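Side-chain contacts in GTPase-activating protein BEM3 (Saccharomyces cerevisiae S288C, PDB 6FSF), which activates GTP hydrolysis by CDC42 and, less efficiently, RHO1, this piece being its tandem PX-PH region, linked to phosphatidylinositol-3-phosphate binding: residues I39-R44 with K48-F53; V161-L166 with Q172-N177; D64-S69 with P114-L119; K92-K97 with T203-L208. All coordinates share one frame; numbering follows the deposited sequence.

Contact 1 of 4, residues I39-R44 with K48-F53; sequences IAIIDR and KEMFKF
Phe51 and Phe53 both set CG between the backbone N and the carbonyl carbon (chi1 60° and 62°), which swings each ring across the strand pair onto an isoleucine of 39-43. Ile39 CB stands over one face of the Phe53 ring, 4.0 Å from its centroid, and its CG2 and CD1 branches reach toward the rim at CZ and CE1. Ile41 CB covers a face of the Phe51 ring in the same manner, 3.9 Å from the centroid, the two side chains lying side by side and pointing the same way. Ile41 also serves the second ring, its CG1 sitting in plane at the Phe53 edge, 3.8 Å from CE2. The strands form an antiparallel hairpin of the PX-domain sheet, interrupted by a classic beta bulge: Met50 and Phe51 both face Ile41, whose N donates to Phe51 O (3.0 Å) while its O accepts from Met50 N (2.9 Å, a more bent 146° at the hydrogen). The extra residue brings Met50 SD within 3.8 Å of Asp43 CB. An alanine in place of Phe53 removes the ring face under Ile39 and would probably leave a gap toward Phe124 and Ile125 of helix 115-125. On the face carrying Ala40 and Ile42, Lys52 NZ bridges to Glu49 OE1 at 2.7 Å, and Glu49 OE2 comes close to the Ala40 methyl.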
loop_
_atom_site.group_PDB
_atom_site.type_symbol
_atom_site.label_atom_id
_atom_site.label_comp_id
_atom_site.label_asym_id
_atom_site.label_seq_id
_atom_site.Cartn_x
_atom_site.Cartn_y
_atom_site.Cartn_z
ATOM N N ILE A 39 -6.519 -1.057 -2.586
ATOM C CA ILE A 39 -7.055 -2.343 -2.156
ATOM C C ILE A 39 -7.561 -3.099 -3.377
ATOM O O ILE A 39 -8.281 -2.533 -4.208
ATOM C CB ILE A 39 -8.188 -2.170 -1.126
ATOM C CG1 ILE A 39 -7.674 -1.449 0.115
ATOM C CG2 ILE A 39 -8.792 -3.521 -0.765
ATOM C CD1 ILE A 39 -8.768 -0.980 1.034
ATOM N N ALA A 40 -7.200 -4.376 -3.474
ATOM C CA ALA A 40 -7.619 -5.223 -4.580
ATOM C C ALA A 40 -8.683 -6.205 -4.112
ATOM O O ALA A 40 -8.566 -6.800 -3.037
ATOM C CB ALA A 40 -6.428 -5.978 -5.169
ATOM N N ILE A 41 -9.720 -6.369 -4.929
ATOM C CA ILE A 41 -10.794 -7.323 -4.678
ATOM C C ILE A 41 -10.648 -8.463 -5.676
ATOM O O ILE A 41 -10.548 -8.227 -6.886
ATOM C CB ILE A 41 -12.178 -6.659 -4.787
ATOM C CG1 ILE A 41 -12.362 -5.631 -3.671
ATOM C CG2 ILE A 41 -13.278 -7.703 -4.721
ATOM C CD1 ILE A 41 -12.376 -6.237 -2.285
ATOM N N ILE A 42 -10.631 -9.693 -5.169
ATOM C CA ILE A 42 -10.268 -10.868 -5.952
ATOM C C ILE A 42 -11.367 -11.914 -5.819
ATOM O O ILE A 42 -11.832 -12.197 -4.709
ATOM C CB ILE A 42 -8.909 -11.441 -5.500
ATOM C CG1 ILE A 42 -7.782 -10.478 -5.877
ATOM C CG2 ILE A 42 -8.677 -12.820 -6.100
ATOM C CD1 ILE A 42 -6.685 -10.377 -4.836
ATOM N N ASP A 43 -11.783 -12.482 -6.951
ATOM C CA ASP A 43 -12.738 -13.581 -6.933
ATOM C C ASP A 43 -12.063 -14.841 -6.406
ATOM O O ASP A 43 -11.012 -15.249 -6.906
ATOM C CB ASP A 43 -13.305 -13.823 -8.335
ATOM C CG ASP A 43 -14.244 -15.016 -8.387
ATOM O OD1 ASP A 43 -13.881 -16.042 -9.005
ATOM O OD2 ASP A 43 -15.345 -14.931 -7.806
ATOM N N ARG A 44 -12.678 -15.456 -5.393
ATOM C CA ARG A 44 -12.046 -16.573 -4.692
ATOM C C ARG A 44 -11.796 -17.757 -5.621
ATOM O O ARG A 44 -10.682 -18.290 -5.680
ATOM C CB ARG A 44 -12.919 -17.001 -3.514
ATOM C CG ARG A 44 -12.389 -18.195 -2.737
ATOM C CD ARG A 44 -11.678 -17.757 -1.470
ATOM N NE ARG A 44 -12.577 -17.023 -0.583
ATOM C CZ ARG A 44 -12.218 -16.495 0.583
ATOM N NH1 ARG A 44 -10.970 -16.613 1.016
ATOM N NH2 ARG A 44 -13.112 -15.845 1.316
ATOM N N LYS A 48 -8.944 -14.414 -9.979
ATOM C CA LYS A 48 -8.713 -13.262 -10.835
ATOM C C LYS A 48 -9.024 -11.976 -10.084
ATOM O O LYS A 48 -9.970 -11.916 -9.292
ATOM C CB LYS A 48 -9.572 -13.348 -12.098
ATOM C CG LYS A 48 -9.180 -12.365 -13.193
ATOM C CD LYS A 48 -10.358 -12.042 -14.098
ATOM C CE LYS A 48 -11.368 -11.157 -13.380
ATOM N NZ LYS A 48 -12.556 -10.857 -14.225
ATOM N N GLU A 49 -8.218 -10.948 -10.338
ATOM C CA GLU A 49 -8.421 -9.640 -9.726
ATOM C C GLU A 49 -9.565 -8.935 -10.444
ATOM O O GLU A 49 -9.449 -8.592 -11.625
ATOM C CB GLU A 49 -7.137 -8.823 -9.800
ATOM C CG GLU A 49 -7.170 -7.534 -9.004
ATOM C CD GLU A 49 -6.029 -6.614 -9.372
ATOM O OE1 GLU A 49 -6.122 -5.961 -10.432
ATOM O OE2 GLU A 49 -5.037 -6.561 -8.615
ATOM N N MET A 50 -10.671 -8.706 -9.732
ATOM C CA MET A 50 -11.848 -8.135 -10.378
ATOM C C MET A 50 -11.747 -6.618 -10.510
ATOM O O MET A 50 -12.078 -6.067 -11.565
ATOM C CB MET A 50 -13.111 -8.541 -9.615
ATOM C CG MET A 50 -13.380 -10.044 -9.649
ATOM S SD MET A 50 -15.049 -10.508 -9.149
ATOM C CE MET A 50 -14.973 -10.258 -7.379
ATOM N N PHE A 51 -11.287 -5.928 -9.467
ATOM C CA PHE A 51 -11.122 -4.480 -9.534
ATOM C C PHE A 51 -10.258 -4.022 -8.367
ATOM O O PHE A 51 -9.961 -4.787 -7.447
ATOM C CB PHE A 51 -12.475 -3.755 -9.528
ATOM C CG PHE A 51 -13.310 -4.022 -8.305
ATOM C CD1 PHE A 51 -14.160 -5.116 -8.253
ATOM C CD2 PHE A 51 -13.260 -3.170 -7.214
ATOM C CE1 PHE A 51 -14.936 -5.361 -7.131
ATOM C CE2 PHE A 51 -14.032 -3.409 -6.089
ATOM C CZ PHE A 51 -14.870 -4.507 -6.048
ATOM N N LYS A 52 -9.851 -2.755 -8.427
ATOM C CA LYS A 52 -9.151 -2.091 -7.337
ATOM C C LYS A 52 -9.878 -0.800 -6.985
ATOM O O LYS A 52 -10.626 -0.243 -7.792
ATOM C CB LYS A 52 -7.694 -1.767 -7.693
ATOM C CG LYS A 52 -6.893 -2.921 -8.254
ATOM C CD LYS A 52 -5.448 -2.498 -8.463
ATOM C CE LYS A 52 -4.729 -3.415 -9.430
ATOM N NZ LYS A 52 -5.381 -3.384 -10.772
ATOM N N PHE A 53 -9.640 -0.320 -5.769
ATOM C CA PHE A 53 -10.159 0.973 -5.353
ATOM C C PHE A 53 -9.171 1.605 -4.384
ATOM O O PHE A 53 -8.258 0.951 -3.876
ATOM C CB PHE A 53 -11.558 0.856 -4.734
ATOM C CG PHE A 53 -11.611 0.019 -3.488
ATOM C CD1 PHE A 53 -11.547 0.611 -2.239
ATOM C CD2 PHE A 53 -11.743 -1.358 -3.564
ATOM C CE1 PHE A 53 -11.602 -0.154 -1.085
ATOM C CE2 PHE A 53 -11.798 -2.131 -2.414
ATOM C CZ PHE A 53 -11.729 -1.525 -1.174
#

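Contact 2 of 4, residues V161-L166 with Q172-N177; sequences VRYGIL and QLFDKN
Arg162 lays one face of its guanidinium over Asp175 CB, which is 3.3 Å from NE. The charges add a long salt bridge, NH2 to Asp175 OD1 at 3.6 Å; the carboxylate oxygen sits off the guanidinium plane, so the pairing is electrostatic and not hydrogen-bonded. Bends at chi2 and chi3 (-69° and 122°) fold the arginine back across the neighbouring strand, carrying CD to 3.4 Å from Phe174 O. On the other face of the sheet, Ile165 CG1 meets Phe174 CE2 at 3.8 Å, and Tyr163 O lies in plane at the edge of the same phenyl ring. On the face of Leu173, Gly164 leaves room for that side chain, whose CD2 approaches the glycine CA to 3.6 Å. These groups are set in place by the antiparallel backbone of a PH-domain hairpin: Tyr163 and Phe174 exchange two hydrogen bonds, as do Ile165 and Gln172, the latter pair both 2.7 Å between N and O. Further out, Arg162 NH1 forms a salt bridge with Glu181, and Tyr163 OH is hydrogen-bonded to Asp142. Strand 160-167 runs between strands 142-148 and 170-174, with strand 179-184 flanking the latter, while Val161 and Asp175 touch Leu27 and Arg29 of the PX strand 19-29.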
loop_
_atom_site.group_PDB
_atom_site.type_symbol
_atom_site.label_atom_id
_atom_site.label_comp_id
_atom_site.label_asym_id
_atom_site.label_seq_id
_atom_site.Cartn_x
_atom_site.Cartn_y
_atom_site.Cartn_z
ATOM N N VAL A 161 8.177 9.929 -0.392
ATOM C CA VAL A 161 7.561 8.990 -1.325
ATOM C C VAL A 161 8.036 9.299 -2.738
ATOM O O VAL A 161 7.985 10.451 -3.187
ATOM C CB VAL A 161 6.028 9.055 -1.228
ATOM C CG1 VAL A 161 5.390 8.076 -2.200
ATOM C CG2 VAL A 161 5.576 8.781 0.200
ATOM N N ARG A 162 8.495 8.270 -3.444
ATOM C CA ARG A 162 8.909 8.388 -4.833
ATOM C C ARG A 162 8.273 7.268 -5.641
ATOM O O ARG A 162 7.974 6.195 -5.115
ATOM C CB ARG A 162 10.436 8.323 -4.980
ATOM C CG ARG A 162 11.163 9.564 -4.502
ATOM C CD ARG A 162 10.874 10.743 -5.413
ATOM N NE ARG A 162 10.287 11.862 -4.685
ATOM C CZ ARG A 162 10.990 12.860 -4.162
ATOM N NH1 ARG A 162 12.310 12.878 -4.285
ATOM N NH2 ARG A 162 10.373 13.839 -3.513
ATOM N N TYR A 163 8.065 7.528 -6.926
ATOM C CA TYR A 163 7.618 6.508 -7.865
ATOM C C TYR A 163 8.777 6.183 -8.797
ATOM O O TYR A 163 9.268 7.064 -9.510
ATOM C CB TYR A 163 6.394 6.971 -8.653
ATOM C CG TYR A 163 5.936 5.963 -9.677
ATOM C CD1 TYR A 163 5.827 6.307 -11.016
ATOM C CD2 TYR A 163 5.632 4.659 -9.306
ATOM C CE1 TYR A 163 5.412 5.387 -11.957
ATOM C CE2 TYR A 163 5.218 3.729 -10.241
ATOM C CZ TYR A 163 5.111 4.098 -11.565
ATOM O OH TYR A 163 4.700 3.181 -12.507
ATOM N N GLY A 164 9.216 4.930 -8.779
ATOM C CA GLY A 164 10.384 4.504 -9.534
ATOM C C GLY A 164 10.002 3.814 -10.830
ATOM O O GLY A 164 9.083 2.996 -10.867
ATOM N N ILE A 165 10.721 4.158 -11.897
ATOM C CA ILE A 165 10.580 3.516 -13.200
ATOM C C ILE A 165 11.962 3.063 -13.650
ATOM O O ILE A 165 12.881 3.883 -13.759
ATOM C CB ILE A 165 9.957 4.450 -14.252
ATOM C CG1 ILE A 165 8.519 4.796 -13.882
ATOM C CG2 ILE A 165 9.993 3.796 -15.628
ATOM C CD1 ILE A 165 7.524 3.684 -14.168
ATOM N N LEU A 166 12.111 1.769 -13.908
ATOM C CA LEU A 166 13.341 1.236 -14.474
ATOM C C LEU A 166 13.241 1.300 -15.993
ATOM O O LEU A 166 12.403 0.622 -16.598
ATOM C CB LEU A 166 13.593 -0.197 -14.007
ATOM C CG LEU A 166 14.981 -0.765 -14.322
ATOM C CD1 LEU A 166 16.067 0.245 -13.982
ATOM C CD2 LEU A 166 15.224 -2.082 -13.595
ATOM N N GLN A 172 14.532 5.878 -12.875
ATOM C CA GLN A 172 13.961 7.217 -12.828
ATOM C C GLN A 172 13.015 7.314 -11.642
ATOM O O GLN A 172 12.182 6.429 -11.436
ATOM C CB GLN A 172 13.224 7.553 -14.126
ATOM C CG GLN A 172 14.081 7.447 -15.379
ATOM C CD GLN A 172 13.623 8.384 -16.483
ATOM O OE1 GLN A 172 12.717 9.196 -16.290
ATOM N NE2 GLN A 172 14.253 8.278 -17.647
ATOM N N LEU A 173 13.146 8.384 -10.863
ATOM C CA LEU A 173 12.298 8.632 -9.706
ATOM C C LEU A 173 11.505 9.915 -9.912
ATOM O O LEU A 173 12.053 10.933 -10.345
ATOM C CB LEU A 173 13.124 8.723 -8.418
ATOM C CG LEU A 173 14.022 7.521 -8.114
ATOM C CD1 LEU A 173 14.721 7.677 -6.771
ATOM C CD2 LEU A 173 13.231 6.225 -8.158
ATOM N N PHE A 174 10.214 9.860 -9.591
ATOM C CA PHE A 174 9.299 10.974 -9.786
ATOM C C PHE A 174 8.663 11.366 -8.459
ATOM O O PHE A 174 8.316 10.502 -7.646
ATOM C CB PHE A 174 8.197 10.628 -10.796
ATOM C CG PHE A 174 8.714 10.185 -12.138
ATOM C CD1 PHE A 174 8.809 11.081 -13.190
ATOM C CD2 PHE A 174 9.102 8.871 -12.346
ATOM C CE1 PHE A 174 9.284 10.675 -14.423
ATOM C CE2 PHE A 174 9.581 8.460 -13.576
ATOM C CZ PHE A 174 9.673 9.363 -14.617
ATOM N N ASP A 175 8.514 12.671 -8.249
ATOM C CA ASP A 175 7.764 13.225 -7.121
ATOM C C ASP A 175 6.520 13.896 -7.693
ATOM O O ASP A 175 6.602 14.993 -8.254
ATOM C CB ASP A 175 8.605 14.213 -6.319
ATOM C CG ASP A 175 7.766 15.099 -5.410
ATOM O OD1 ASP A 175 8.195 16.239 -5.132
ATOM O OD2 ASP A 175 6.677 14.662 -4.978
ATOM N N LYS A 176 5.375 13.226 -7.550
ATOM C CA LYS A 176 4.097 13.719 -8.062
ATOM C C LYS A 176 4.185 13.988 -9.565
ATOM O O LYS A 176 3.811 15.056 -10.062
ATOM C CB LYS A 176 3.648 14.962 -7.290
ATOM C CG LYS A 176 3.656 14.750 -5.779
ATOM C CD LYS A 176 3.821 16.051 -5.011
ATOM C CE LYS A 176 2.564 16.897 -5.071
ATOM N NZ LYS A 176 1.422 16.254 -4.365
ATOM N N ASN A 177 4.698 12.987 -10.286
ATOM C CA ASN A 177 4.911 13.058 -11.734
ATOM C C ASN A 177 5.802 14.244 -12.114
ATOM O O ASN A 177 5.465 15.052 -12.981
ATOM C CB ASN A 177 3.578 13.103 -12.492
ATOM C CG ASN A 177 3.711 12.640 -13.936
ATOM O OD1 ASN A 177 4.802 12.655 -14.511
ATOM N ND2 ASN A 177 2.595 12.221 -14.527
#

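Contact 3 of 4, residues D64-S69 with P114-L119; sequences DVYMKS and PKNVGL
Two nearly antiparallel helices of the PX domain, 57-70 and 115-125, meet through Tyr66 and Met67 on one side and Asn116 and Val117 on the other. Their short axes come within 10.7 Å at closest approach, and the Tyr66 side chain bridges the helices. With its CG opposite the backbone N (chi1 176°), the tyrosine reaches out to the second helix and presents the ring edge to Val117: CA lies in the ring plane, 3.9 Å from CE2, and CG2 is 4.0 Å from the same ring carbon. The phenol oxygen ends beside Asn116, OH to ND2 3.5 Å, a near approach without a hydrogen bond, the ring and amide planes being turned 70° apart. Val117 CG1 meets both Met67 CG and Tyr66 CE2, each at 4.1 Å. Replacing Tyr66 with an alanine would probably open a gap beside Val117 and leave His70 without the ring it stacks on. That histidine also touches Asn116 and Val117, and beyond Met67 lie Ile121 and, from helix 90-107, Tyr103 and Ile107. Side chains from three helices thus converge here in the helical part of a PX domain, which packs against its small antiparallel sheet.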
loop_
_atom_site.group_PDB
_atom_site.type_symbol
_atom_site.label_atom_id
_atom_site.label_comp_id
_atom_site.label_asym_id
_atom_site.label_seq_id
_atom_site.Cartn_x
_atom_site.Cartn_y
_atom_site.Cartn_z
ATOM N N ASP A 64 -15.278 2.400 9.524
ATOM C CA ASP A 64 -15.083 1.714 10.796
ATOM C C ASP A 64 -15.965 2.311 11.885
ATOM O O ASP A 64 -16.593 1.575 12.654
ATOM C CB ASP A 64 -13.611 1.778 11.203
ATOM C CG ASP A 64 -13.328 1.028 12.490
ATOM O OD1 ASP A 64 -13.366 -0.219 12.469
ATOM O OD2 ASP A 64 -13.059 1.683 13.517
ATOM N N VAL A 65 -16.033 3.642 11.960
ATOM C CA VAL A 65 -16.889 4.288 12.953
ATOM C C VAL A 65 -18.343 3.889 12.743
ATOM O O VAL A 65 -19.074 3.619 13.704
ATOM C CB VAL A 65 -16.705 5.817 12.907
ATOM C CG1 VAL A 65 -17.799 6.510 13.704
ATOM C CG2 VAL A 65 -15.334 6.206 13.445
ATOM N N TYR A 66 -18.784 3.835 11.483
ATOM C CA TYR A 66 -20.157 3.436 11.197
ATOM C C TYR A 66 -20.434 2.021 11.690
ATOM O O TYR A 66 -21.526 1.733 12.194
ATOM C CB TYR A 66 -20.436 3.543 9.697
ATOM C CG TYR A 66 -21.815 3.059 9.291
ATOM C CD1 TYR A 66 -22.899 3.925 9.271
ATOM C CD2 TYR A 66 -22.029 1.735 8.925
ATOM C CE1 TYR A 66 -24.158 3.485 8.903
ATOM C CE2 TYR A 66 -23.284 1.286 8.559
ATOM C CZ TYR A 66 -24.345 2.165 8.548
ATOM O OH TYR A 66 -25.598 1.724 8.182
ATOM N N MET A 67 -19.456 1.125 11.558
ATOM C CA MET A 67 -19.697 -0.270 11.909
ATOM C C MET A 67 -19.728 -0.461 13.420
ATOM O O MET A 67 -20.584 -1.182 13.943
ATOM C CB MET A 67 -18.645 -1.167 11.261
ATOM C CG MET A 67 -18.795 -1.260 9.750
ATOM S SD MET A 67 -17.669 -2.434 8.982
ATOM C CE MET A 67 -16.098 -1.651 9.324
ATOM N N LYS A 68 -18.811 0.186 14.143
ATOM C CA LYS A 68 -18.818 0.072 15.599
ATOM C C LYS A 68 -20.170 0.464 16.182
ATOM O O LYS A 68 -20.617 -0.115 17.178
ATOM C CB LYS A 68 -17.727 0.948 16.218
ATOM C CG LYS A 68 -16.351 0.857 15.584
ATOM C CD LYS A 68 -15.611 -0.409 15.962
ATOM C CE LYS A 68 -14.128 -0.260 15.643
ATOM N NZ LYS A 68 -13.488 -1.557 15.291
ATOM N N SER A 69 -20.843 1.433 15.561
ATOM C CA SER A 69 -22.066 2.009 16.106
ATOM C C SER A 69 -23.322 1.258 15.700
ATOM O O SER A 69 -24.320 1.313 16.426
ATOM C CB SER A 69 -22.188 3.474 15.676
ATOM O OG SER A 69 -21.820 3.632 14.316
ATOM N N PRO A 114 -26.231 -6.772 9.309
ATOM C CA PRO A 114 -27.552 -6.184 9.081
ATOM C C PRO A 114 -27.632 -5.553 7.701
ATOM O O PRO A 114 -26.627 -5.164 7.109
ATOM C CB PRO A 114 -27.669 -5.133 10.187
ATOM C CG PRO A 114 -26.807 -5.655 11.274
ATOM C CD PRO A 114 -25.647 -6.332 10.587
ATOM N N LYS A 115 -28.862 -5.458 7.193
ATOM C CA LYS A 115 -29.072 -5.032 5.811
ATOM C C LYS A 115 -28.493 -3.644 5.550
ATOM O O LYS A 115 -27.919 -3.395 4.483
ATOM C CB LYS A 115 -30.561 -5.065 5.477
ATOM C CG LYS A 115 -31.182 -6.453 5.583
ATOM C CD LYS A 115 -32.651 -6.415 5.190
ATOM C CE LYS A 115 -33.321 -7.772 5.351
ATOM N NZ LYS A 115 -32.684 -8.810 4.502
ATOM N N ASN A 116 -28.631 -2.728 6.512
ATOM C CA ASN A 116 -28.098 -1.380 6.324
ATOM C C ASN A 116 -26.571 -1.376 6.324
ATOM O O ASN A 116 -25.945 -0.685 5.510
ATOM C CB ASN A 116 -28.641 -0.449 7.409
ATOM C CG ASN A 116 -28.449 -1.009 8.806
ATOM O OD1 ASN A 116 -28.584 -2.215 9.030
ATOM N ND2 ASN A 116 -28.130 -0.138 9.752
ATOM N N VAL A 117 -25.953 -2.151 7.218
ATOM C CA VAL A 117 -24.497 -2.154 7.316
ATOM C C VAL A 117 -23.877 -2.839 6.104
ATOM O O VAL A 117 -22.863 -2.379 5.565
ATOM C CB VAL A 117 -24.050 -2.822 8.629
ATOM C CG1 VAL A 117 -22.540 -2.727 8.784
ATOM C CG2 VAL A 117 -24.762 -2.195 9.818
ATOM N N GLY A 118 -24.467 -3.951 5.665
ATOM C CA GLY A 118 -23.939 -4.645 4.502
ATOM C C GLY A 118 -23.965 -3.789 3.252
ATOM O O GLY A 118 -23.045 -3.842 2.432
ATOM N N LEU A 119 -25.016 -2.983 3.093
ATOM C CA LEU A 119 -25.085 -2.084 1.947
ATOM C C LEU A 119 -23.995 -1.022 2.016
ATOM O O LEU A 119 -23.364 -0.704 1.001
ATOM C CB LEU A 119 -26.467 -1.434 1.873
ATOM C CG LEU A 119 -26.626 -0.293 0.866
ATOM C CD1 LEU A 119 -26.576 -0.807 -0.567
ATOM C CD2 LEU A 119 -27.913 0.471 1.127
#

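Contact 4 of 4, residues K92-K97 with T203-L208; sequences KVDTRK and TRNGFL
The helical turn 92-97 faces the bend that leads into strand 206-211, the backbones coming nearest at Asp94 and Arg204, whose CA atoms are 7.8 Å apart. This is a junction between the PX and PH domains: the helix belongs to the first, while the bend and the strand it enters, next to edge strand 188-193, belong to the second. Asp94 carries the contact from the helix side, its carboxylate extended toward the PH domain by a chi1 of -177°, which sets CG opposite the backbone N. Asn205 reaches back to meet it, the two side chains crossing at about a right angle. Asp94 OD2 accepts a weak hydrogen bond from the Asn98 side chain, on the next turn of the same helix. Arg204 crosses the aspartate at a slant, extended from CG to NE, with CD 4.1 Å from Asp94 CB. The carboxylate carbon CG lies near the guanidinium plane, at its edge, 4.0 Å from NE, while the two planes are turned 78° apart. Asp94 OD2 and Arg204 NE are 4.1 Å apart, beyond a salt bridge, so any attraction is probably a general one of opposite charges. The asparagine has a positive phi, and its backbone N is bonded to the Asn195 side chain. A single hydrogen bond joins the two segments: Asn205 ND2 donates to the anti lone pair of Asp94 OD1 at 2.8 Å, with 155° at the hydrogen and the oxygen almost in the amide plane.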
loop_
_atom_site.group_PDB
_atom_site.type_symbol
_atom_site.label_atom_id
_atom_site.label_comp_id
_atom_site.label_asym_id
_atom_site.label_seq_id
_atom_site.Cartn_x
_atom_site.Cartn_y
_atom_site.Cartn_z
ATOM N N LYS A 92 7.067 1.607 9.699
ATOM C CA LYS A 92 5.649 1.859 9.938
ATOM C C LYS A 92 4.817 1.554 8.698
ATOM O O LYS A 92 3.719 0.993 8.800
ATOM C CB LYS A 92 5.428 3.307 10.370
ATOM C CG LYS A 92 6.102 3.708 11.672
ATOM C CD LYS A 92 5.659 5.105 12.059
ATOM C CE LYS A 92 6.694 5.820 12.901
ATOM N NZ LYS A 92 6.323 7.251 13.081
ATOM N N VAL A 93 5.323 1.929 7.521
ATOM C CA VAL A 93 4.618 1.657 6.270
ATOM C C VAL A 93 4.418 0.159 6.089
ATOM O O VAL A 93 3.338 -0.300 5.693
ATOM C CB VAL A 93 5.390 2.270 5.087
ATOM C CG1 VAL A 93 4.821 1.788 3.763
ATOM C CG2 VAL A 93 5.359 3.785 5.169
ATOM N N ASP A 94 5.458 -0.624 6.382
ATOM C CA ASP A 94 5.359 -2.077 6.292
ATOM C C ASP A 94 4.324 -2.620 7.268
ATOM O O ASP A 94 3.538 -3.511 6.928
ATOM C CB ASP A 94 6.725 -2.709 6.563
ATOM C CG ASP A 94 6.711 -4.217 6.408
ATOM O OD1 ASP A 94 7.345 -4.722 5.460
ATOM O OD2 ASP A 94 6.063 -4.897 7.229
ATOM N N THR A 95 4.307 -2.090 8.492
ATOM C CA THR A 95 3.452 -2.652 9.531
ATOM C C THR A 95 1.981 -2.348 9.267
ATOM O O THR A 95 1.135 -3.250 9.313
ATOM C CB THR A 95 3.876 -2.125 10.902
ATOM O OG1 THR A 95 5.238 -2.494 11.157
ATOM C CG2 THR A 95 2.998 -2.711 11.990
ATOM N N ARG A 96 1.659 -1.083 8.976
ATOM C CA ARG A 96 0.261 -0.685 8.834
ATOM C C ARG A 96 -0.409 -1.375 7.652
ATOM O O ARG A 96 -1.634 -1.549 7.649
ATOM C CB ARG A 96 0.160 0.835 8.696
ATOM C CG ARG A 96 0.672 1.396 7.373
ATOM C CD ARG A 96 0.902 2.900 7.473
ATOM N NE ARG A 96 1.061 3.535 6.169
ATOM C CZ ARG A 96 1.402 4.809 5.997
ATOM N NH1 ARG A 96 1.629 5.584 7.048
ATOM N NH2 ARG A 96 1.521 5.306 4.771
ATOM N N LYS A 97 0.371 -1.780 6.648
ATOM C CA LYS A 97 -0.193 -2.522 5.527
ATOM C C LYS A 97 -0.613 -3.925 5.952
ATOM O O LYS A 97 -1.628 -4.449 5.475
ATOM C CB LYS A 97 0.820 -2.575 4.386
ATOM C CG LYS A 97 0.360 -3.314 3.141
ATOM C CD LYS A 97 1.414 -3.195 2.054
ATOM C CE LYS A 97 1.161 -4.163 0.916
ATOM N NZ LYS A 97 1.131 -5.572 1.393
ATOM N N THR A 203 14.758 2.057 8.830
ATOM C CA THR A 203 14.945 1.385 7.554
ATOM C C THR A 203 14.380 -0.028 7.603
ATOM O O THR A 203 14.544 -0.749 8.592
ATOM C CB THR A 203 16.431 1.355 7.199
ATOM O OG1 THR A 203 16.935 2.693 7.124
ATOM C CG2 THR A 203 16.647 0.675 5.852
ATOM N N ARG A 204 13.697 -0.414 6.526
ATOM C CA ARG A 204 13.125 -1.745 6.420
ATOM C C ARG A 204 12.868 -2.040 4.951
ATOM O O ARG A 204 12.443 -1.155 4.204
ATOM C CB ARG A 204 11.835 -1.868 7.233
ATOM C CG ARG A 204 11.296 -3.276 7.325
ATOM C CD ARG A 204 10.307 -3.404 8.464
ATOM N NE ARG A 204 9.916 -4.791 8.683
ATOM C CZ ARG A 204 10.699 -5.703 9.251
ATOM N NH1 ARG A 204 11.921 -5.372 9.649
ATOM N NH2 ARG A 204 10.263 -6.944 9.415
ATOM N N ASN A 205 13.129 -3.286 4.550
ATOM C CA ASN A 205 13.041 -3.694 3.147
ATOM C C ASN A 205 13.884 -2.776 2.269
ATOM O O ASN A 205 13.502 -2.424 1.152
ATOM C CB ASN A 205 11.588 -3.711 2.667
ATOM C CG ASN A 205 10.684 -4.524 3.569
ATOM O OD1 ASN A 205 11.078 -5.569 4.089
ATOM N ND2 ASN A 205 9.463 -4.046 3.762
ATOM N N GLY A 206 15.044 -2.377 2.785
ATOM C CA GLY A 206 15.819 -1.336 2.142
ATOM C C GLY A 206 17.111 -1.788 1.494
ATOM O O GLY A 206 17.635 -2.865 1.794
ATOM N N PHE A 207 17.627 -0.954 0.595
ATOM C CA PHE A 207 18.898 -1.197 -0.067
ATOM C C PHE A 207 19.526 0.144 -0.416
ATOM O O PHE A 207 18.855 1.180 -0.439
ATOM C CB PHE A 207 18.729 -2.069 -1.317
ATOM C CG PHE A 207 17.583 -1.656 -2.197
ATOM C CD1 PHE A 207 16.354 -2.288 -2.096
ATOM C CD2 PHE A 207 17.735 -0.642 -3.127
ATOM C CE1 PHE A 207 15.297 -1.913 -2.905
ATOM C CE2 PHE A 207 16.684 -0.262 -3.939
ATOM C CZ PHE A 207 15.463 -0.898 -3.827
ATOM N N LEU A 208 20.828 0.116 -0.688
ATOM C CA LEU A 208 21.604 1.317 -0.967
ATOM C C LEU A 208 22.138 1.269 -2.389
ATOM O O LEU A 208 22.727 0.266 -2.803
ATOM C CB LEU A 208 22.764 1.463 0.023
ATOM C CG LEU A 208 23.814 2.525 -0.315
ATOM C CD1 LEU A 208 23.168 3.899 -0.407
ATOM C CD2 LEU A 208 24.941 2.522 0.706
#

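Overall arrangement
Contacts 1 and 3 lie in the PX domain, contact 2 in the PH domain, and contact 4 spans the two. Contact 1 is a hairpin of the four-stranded PX sheet; strand 49-55 leads straight into helix 57-70 of contact 3, and the centres of contacts 1 and 3 lie about 22 Å apart. Helix 90-107 joins the neighbourhoods of contacts 3 and 4, whose segments alternate along the chain. Contacts 2 and 4 reach the same seven-stranded PH sheet, centres about 17 Å apart, and the hairpin of contact 2 falls between the two segments of contact 4. Contacts 2 and 3 lie on opposite sides of the chain's centre, about 38 Å between centres, and contact 4 links the two domains at their junction.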